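Local coordinates for protein her-1 (Caenorhabditis elegans, PDB 1SZH) that dictates male development, probably as a secreted signal acting directly in sex determination, and inhibits the function of tra-2a, at residues K53-V58 against T99-D104; K12-K17 against E29-G34. The protein carries 2 engineered substitutions. All coordinates share one frame; numbering follows the deposited sequence.

Contact 1: K53-V58 against T99-D104; sequences KCLQNV and TSPSID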
loop_
_atom_site.group_PDB
_atom_site.type_symbol
_atom_site.label_atom_id
_atom_site.label_comp_id
_atom_site.label_asym_id
_atom_site.label_seq_id
_atom_site.Cartn_x
_atom_site.Cartn_y
_atom_site.Cartn_z
ATOM N N LYS A 53 8.083 3.707 -4.392
ATOM C CA LYS A 53 7.978 5.158 -4.311
ATOM C C LYS A 53 8.234 5.804 -5.662
ATOM O O LYS A 53 7.529 6.741 -6.048
ATOM C CB LYS A 53 8.964 5.669 -3.260
ATOM C CG LYS A 53 8.627 5.130 -1.886
ATOM C CD LYS A 53 9.592 5.607 -0.835
ATOM C CE LYS A 53 9.173 5.106 0.541
ATOM N NZ LYS A 53 10.062 5.628 1.628
ATOM N N CYS A 54 9.215 5.285 -6.391
ATOM C CA CYS A 54 9.518 5.812 -7.721
ATOM C C CYS A 54 8.284 5.617 -8.633
ATOM O O CYS A 54 7.857 6.542 -9.338
ATOM C CB CYS A 54 10.743 5.078 -8.266
ATOM S SG CYS A 54 11.349 5.647 -9.877
ATOM N N LEU A 55 7.714 4.408 -8.645
ATOM C CA LEU A 55 6.551 4.158 -9.483
ATOM C C LEU A 55 5.373 5.065 -9.130
ATOM O O LEU A 55 4.721 5.621 -10.009
ATOM C CB LEU A 55 6.126 2.674 -9.416
ATOM C CG LEU A 55 7.152 1.702 -10.009
ATOM C CD1 LEU A 55 6.630 0.273 -9.755
ATOM C CD2 LEU A 55 7.335 1.919 -11.501
ATOM N N GLN A 56 5.088 5.218 -7.843
ATOM C CA GLN A 56 3.985 6.087 -7.445
ATOM C C GLN A 56 4.190 7.528 -7.934
ATOM O O GLN A 56 3.257 8.176 -8.410
ATOM C CB GLN A 56 3.847 6.087 -5.928
ATOM C CG GLN A 56 3.261 4.799 -5.376
ATOM C CD GLN A 56 1.986 5.062 -4.587
ATOM O OE1 GLN A 56 1.970 5.866 -3.656
ATOM N NE2 GLN A 56 0.914 4.371 -4.946
ATOM N N ASN A 57 5.429 7.995 -7.818
ATOM C CA ASN A 57 5.760 9.354 -8.227
ATOM C C ASN A 57 5.568 9.553 -9.729
ATOM O O ASN A 57 5.161 10.635 -10.154
ATOM C CB ASN A 57 7.196 9.704 -7.793
ATOM C CG ASN A 57 7.301 10.032 -6.303
ATOM O OD1 ASN A 57 8.394 10.328 -5.793
ATOM N ND2 ASN A 57 6.174 9.975 -5.597
ATOM N N VAL A 58 5.841 8.531 -10.547
ATOM C CA VAL A 58 5.636 8.699 -11.992
ATOM C C VAL A 58 4.163 8.503 -12.365
ATOM O O VAL A 58 3.568 9.336 -13.041
ATOM C CB VAL A 58 6.503 7.719 -12.818
ATOM C CG1 VAL A 58 6.206 7.895 -14.316
ATOM C CG2 VAL A 58 7.962 7.938 -12.536
ATOM N N THR A 99 0.683 -2.175 -0.597
ATOM C CA THR A 99 2.033 -2.300 -1.133
ATOM C C THR A 99 2.002 -2.442 -2.674
ATOM O O THR A 99 3.011 -2.791 -3.283
ATOM C CB THR A 99 2.797 -3.503 -0.501
ATOM O OG1 THR A 99 2.011 -4.696 -0.628
ATOM C CG2 THR A 99 3.091 -3.240 0.976
ATOM N N SER A 100 0.843 -2.158 -3.287
ATOM C CA SER A 100 0.650 -2.253 -4.747
ATOM C C SER A 100 0.763 -0.810 -5.274
ATOM O O SER A 100 -0.180 -0.034 -5.196
ATOM C CB SER A 100 -0.725 -2.860 -5.050
ATOM O OG SER A 100 -0.744 -4.208 -4.597
ATOM N N PRO A 101 1.919 -0.452 -5.848
ATOM C CA PRO A 101 2.087 0.928 -6.327
ATOM C C PRO A 101 1.129 1.509 -7.340
ATOM O O PRO A 101 0.926 2.735 -7.351
ATOM C CB PRO A 101 3.536 0.955 -6.813
ATOM C CG PRO A 101 3.743 -0.446 -7.335
ATOM C CD PRO A 101 3.077 -1.283 -6.230
ATOM N N SER A 102 0.517 0.664 -8.174
ATOM C CA SER A 102 -0.392 1.217 -9.176
ATOM C C SER A 102 -1.851 1.359 -8.752
ATOM O O SER A 102 -2.679 1.824 -9.542
ATOM C CB SER A 102 -0.331 0.383 -10.451
ATOM O OG SER A 102 -0.834 -0.921 -10.210
ATOM N N ILE A 103 -2.187 0.954 -7.529
ATOM C CA ILE A 103 -3.571 1.097 -7.078
ATOM C C ILE A 103 -3.708 2.440 -6.359
ATOM O O ILE A 103 -3.014 2.706 -5.372
ATOM C CB ILE A 103 -3.976 -0.034 -6.118
ATOM C CG1 ILE A 103 -3.754 -1.388 -6.785
ATOM C CG2 ILE A 103 -5.466 0.118 -5.758
ATOM C CD1 ILE A 103 -4.091 -2.626 -5.909
ATOM N N ASP A 104 -4.588 3.289 -6.870
ATOM C CA ASP A 104 -4.743 4.593 -6.248
ATOM C C ASP A 104 -5.400 4.512 -4.880
ATOM O O ASP A 104 -6.000 3.507 -4.512
ATOM C CB ASP A 104 -5.495 5.558 -7.166
ATOM C CG ASP A 104 -6.902 5.103 -7.488
ATOM O OD1 ASP A 104 -7.688 4.822 -6.566
ATOM O OD2 ASP A 104 -7.234 5.041 -8.687
HETATM O O HOH W 1 -1.763 4.784 -3.760
#
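The carboxamide of Gln56 uses its nitrogen against the loop and its oxygen elsewhere, while the CB and CG atoms of the Pro101 ring are turned to helix 47-59. Gln56 NE2 lies 2.9 Å from Pro101 O, which sits almost in the plane of the Gln56 amide. The N-H...O angle of 170° makes the bond nearly straight. At the acceptor end, the donor is tilted 28° out of the carbonyl plane of Pro101. The oxygen OE1 accepts from Ile68 N. The setting is the place where a loop between helices 85-97 and 105-115 docks on helix 47-59, in a fold that combines an overhand three-helix bundle with a left-handed antiparallel four-helix bundle. Residues Ser100 to Ile103 form a type I beta turn, and Pro101 is the part of it pressed on the helix. Two neighbouring side chains receive its ring differently. That of Leu55 runs alongside it in the same direction, CD1 reaching Pro101 CG at 3.8 Å, whereas that of Gln56 crosses it at roughly a right angle, with CG 4.1 Å from Pro101 CB. A bend at chi2 (-122°) then carries the Gln56 amide round to the proline carbonyl. Tyr52 and Ile30 also touch Pro101, so the ring is buried among helices. A leucine in place of Gln56 would probably leave Pro101 O and Ile68 N without their side-chain partner and the docked turn less firmly held. A water extends the amide's reach: it accepts from Gln56 NE2 at 3.0 Å and donates to Ile103 O at 2.9 Å, an oxygen that also accepts from Arg108 NE.

Contact 2: K12-K17 against E29-G34; sequences KDAAEK and EIMKFG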
loop_
_atom_site.group_PDB
_atom_site.type_symbol
_atom_site.label_atom_id
_atom_site.label_comp_id
_atom_site.label_asym_id
_atom_site.label_seq_id
_atom_site.Cartn_x
_atom_site.Cartn_y
_atom_site.Cartn_z
ATOM N N LYS A 12 4.530 2.103 -18.992
ATOM C CA LYS A 12 5.822 1.820 -19.602
ATOM C C LYS A 12 6.844 2.876 -19.187
ATOM O O LYS A 12 8.001 2.556 -18.937
ATOM C CB LYS A 12 5.697 1.769 -21.136
ATOM C CG LYS A 12 4.924 0.555 -21.629
ATOM C CD LYS A 12 4.956 0.424 -23.152
ATOM C CE LYS A 12 6.368 0.127 -23.626
ATOM N NZ LYS A 12 6.447 -0.256 -25.067
ATOM N N ASP A 13 6.412 4.133 -19.086
ATOM C CA ASP A 13 7.327 5.202 -18.687
ATOM C C ASP A 13 7.790 4.998 -17.244
ATOM O O ASP A 13 8.974 5.171 -16.931
ATOM C CB ASP A 13 6.653 6.562 -18.825
ATOM C CG ASP A 13 7.611 7.723 -18.554
ATOM O OD1 ASP A 13 7.287 8.571 -17.703
ATOM O OD2 ASP A 13 8.683 7.783 -19.200
ATOM N N ALA A 14 6.862 4.622 -16.365
ATOM C CA ALA A 14 7.225 4.394 -14.957
ATOM C C ALA A 14 8.215 3.227 -14.853
ATOM O O ALA A 14 9.173 3.292 -14.089
ATOM C CB ALA A 14 5.973 4.102 -14.129
ATOM N N ALA A 15 7.959 2.151 -15.600
ATOM C CA ALA A 15 8.852 1.006 -15.571
ATOM C C ALA A 15 10.259 1.404 -16.039
ATOM O O ALA A 15 11.257 1.016 -15.433
ATOM C CB ALA A 15 8.298 -0.131 -16.448
ATOM N N GLU A 16 10.320 2.191 -17.107
ATOM C CA GLU A 16 11.605 2.636 -17.658
ATOM C C GLU A 16 12.394 3.516 -16.688
ATOM O O GLU A 16 13.629 3.446 -16.634
ATOM C CB GLU A 16 11.360 3.407 -18.961
ATOM C CG GLU A 16 10.771 2.547 -20.079
ATOM C CD GLU A 16 10.024 3.365 -21.127
ATOM O OE1 GLU A 16 10.237 4.594 -21.189
ATOM O OE2 GLU A 16 9.228 2.774 -21.896
ATOM N N LYS A 17 11.693 4.336 -15.921
ATOM C CA LYS A 17 12.336 5.245 -14.983
ATOM C C LYS A 17 12.675 4.633 -13.645
ATOM O O LYS A 17 13.554 5.111 -12.938
ATOM C CB LYS A 17 11.426 6.455 -14.728
ATOM C CG LYS A 17 11.240 7.338 -15.966
ATOM C CD LYS A 17 10.286 8.475 -15.715
ATOM C CE LYS A 17 10.279 9.430 -16.927
ATOM N NZ LYS A 17 9.291 10.528 -16.755
ATOM N N GLU A 29 4.004 -5.710 -15.496
ATOM C CA GLU A 29 3.005 -6.697 -15.052
ATOM C C GLU A 29 2.396 -6.384 -13.691
ATOM O O GLU A 29 1.170 -6.418 -13.530
ATOM C CB GLU A 29 3.621 -8.093 -15.008
ATOM C CG GLU A 29 3.855 -8.717 -16.365
ATOM C CD GLU A 29 3.021 -9.979 -16.569
ATOM O OE1 GLU A 29 2.392 -10.098 -17.634
ATOM O OE2 GLU A 29 3.013 -10.856 -15.673
ATOM N N ILE A 30 3.238 -6.061 -12.699
ATOM C CA ILE A 30 2.659 -5.770 -11.398
ATOM C C ILE A 30 1.845 -4.474 -11.434
ATOM O O ILE A 30 0.876 -4.328 -10.696
ATOM C CB ILE A 30 3.727 -5.772 -10.271
ATOM C CG1 ILE A 30 4.709 -4.603 -10.397
ATOM C CG2 ILE A 30 4.521 -7.084 -10.335
ATOM C CD1 ILE A 30 4.274 -3.327 -9.666
ATOM N N MET A 31 2.189 -3.546 -12.318
ATOM C CA MET A 31 1.366 -2.338 -12.401
ATOM C C MET A 31 0.003 -2.620 -13.051
ATOM O O MET A 31 -1.031 -2.140 -12.582
ATOM C CB MET A 31 2.092 -1.238 -13.179
ATOM C CG MET A 31 3.192 -0.585 -12.340
ATOM S SD MET A 31 3.983 0.829 -13.169
ATOM C CE MET A 31 5.283 -0.023 -14.074
ATOM N N LYS A 32 -0.010 -3.406 -14.126
ATOM C CA LYS A 32 -1.289 -3.655 -14.802
ATOM C C LYS A 32 -2.199 -4.559 -13.984
ATOM O O LYS A 32 -3.412 -4.430 -14.080
ATOM C CB LYS A 32 -1.066 -4.228 -16.221
ATOM C CG LYS A 32 -0.766 -5.709 -16.311
ATOM C CD LYS A 32 -0.455 -6.099 -17.800
ATOM C CE LYS A 32 -0.550 -7.602 -18.013
ATOM N NZ LYS A 32 -0.134 -7.974 -19.394
ATOM N N PHE A 33 -1.612 -5.436 -13.183
ATOM C CA PHE A 33 -2.396 -6.340 -12.340
ATOM C C PHE A 33 -2.694 -5.719 -10.987
ATOM O O PHE A 33 -3.550 -6.207 -10.257
ATOM C CB PHE A 33 -1.664 -7.682 -12.130
ATOM C CG PHE A 33 -1.772 -8.618 -13.299
ATOM C CD1 PHE A 33 -0.664 -8.896 -14.096
ATOM C CD2 PHE A 33 -2.972 -9.241 -13.578
ATOM C CE1 PHE A 33 -0.771 -9.786 -15.176
ATOM C CE2 PHE A 33 -3.083 -10.130 -14.644
ATOM C CZ PHE A 33 -1.969 -10.400 -15.440
ATOM N N GLY A 34 -2.009 -4.628 -10.640
ATOM C CA GLY A 34 -2.266 -4.014 -9.360
ATOM C C GLY A 34 -1.780 -4.873 -8.199
ATOM O O GLY A 34 -2.530 -5.115 -7.261
#
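Met31 reaches from helix 24-33 to Ala14 and Ala15 of helix 8-18, and its path illustrates how one flexible side chain can fill the space between two helices. Its CB points at the opposing helix, and CG, set anti to the carbonyl carbon, continues outward in that direction. Met31 SD is the first atom to arrive, 3.9 Å from Ala14 CB. There the chain bends (chi3 -88°), which places Met31 CE 3.8 Å from Ala15 CB and equally 3.8 Å from Ala15 N, so the terminal methyl rests against backbone as well as side chain. The helices pair within what is probably the overhand three-helix bundle, whose third member, helix 47-59, adds Leu55 against both Ala14 and Met31. With methyl groups on one side and a thioether on the other, the side-chain contacts are apolar, and the CA atoms of Ala15 and Met31 stay 8.8 Å apart. Helix 24-33 stops soon after Met31 in a Schellman motif: Gly34, with a positive phi of 69°, is the C-prime residue, Thr35 N returns to Ile30 O, and Gly34 N makes a weak bond to Met31 O.

From the N terminus, helix 8-18 leads through a short connection into helix 24-33, and contact 2 closes that first loop by pairing the two. The chain next forms helix 47-59, and contact 1 closes a longer excursion when the loop at 99-104 returns to it after helix 85-97. The two contacts therefore stand in series, neither nested nor crossed, yet in space their centres are about 9 Å apart. They are also joined directly: Ser102 OG lies 2.7 Å from Met31 O as a probable hydrogen bond, and Leu55 CD2 packs on Ala14 O. The loop before helix 105-115 is thus tied to helices 47-59 and 24-33, while contact 2 joins helix 8-18 to helix 24-33.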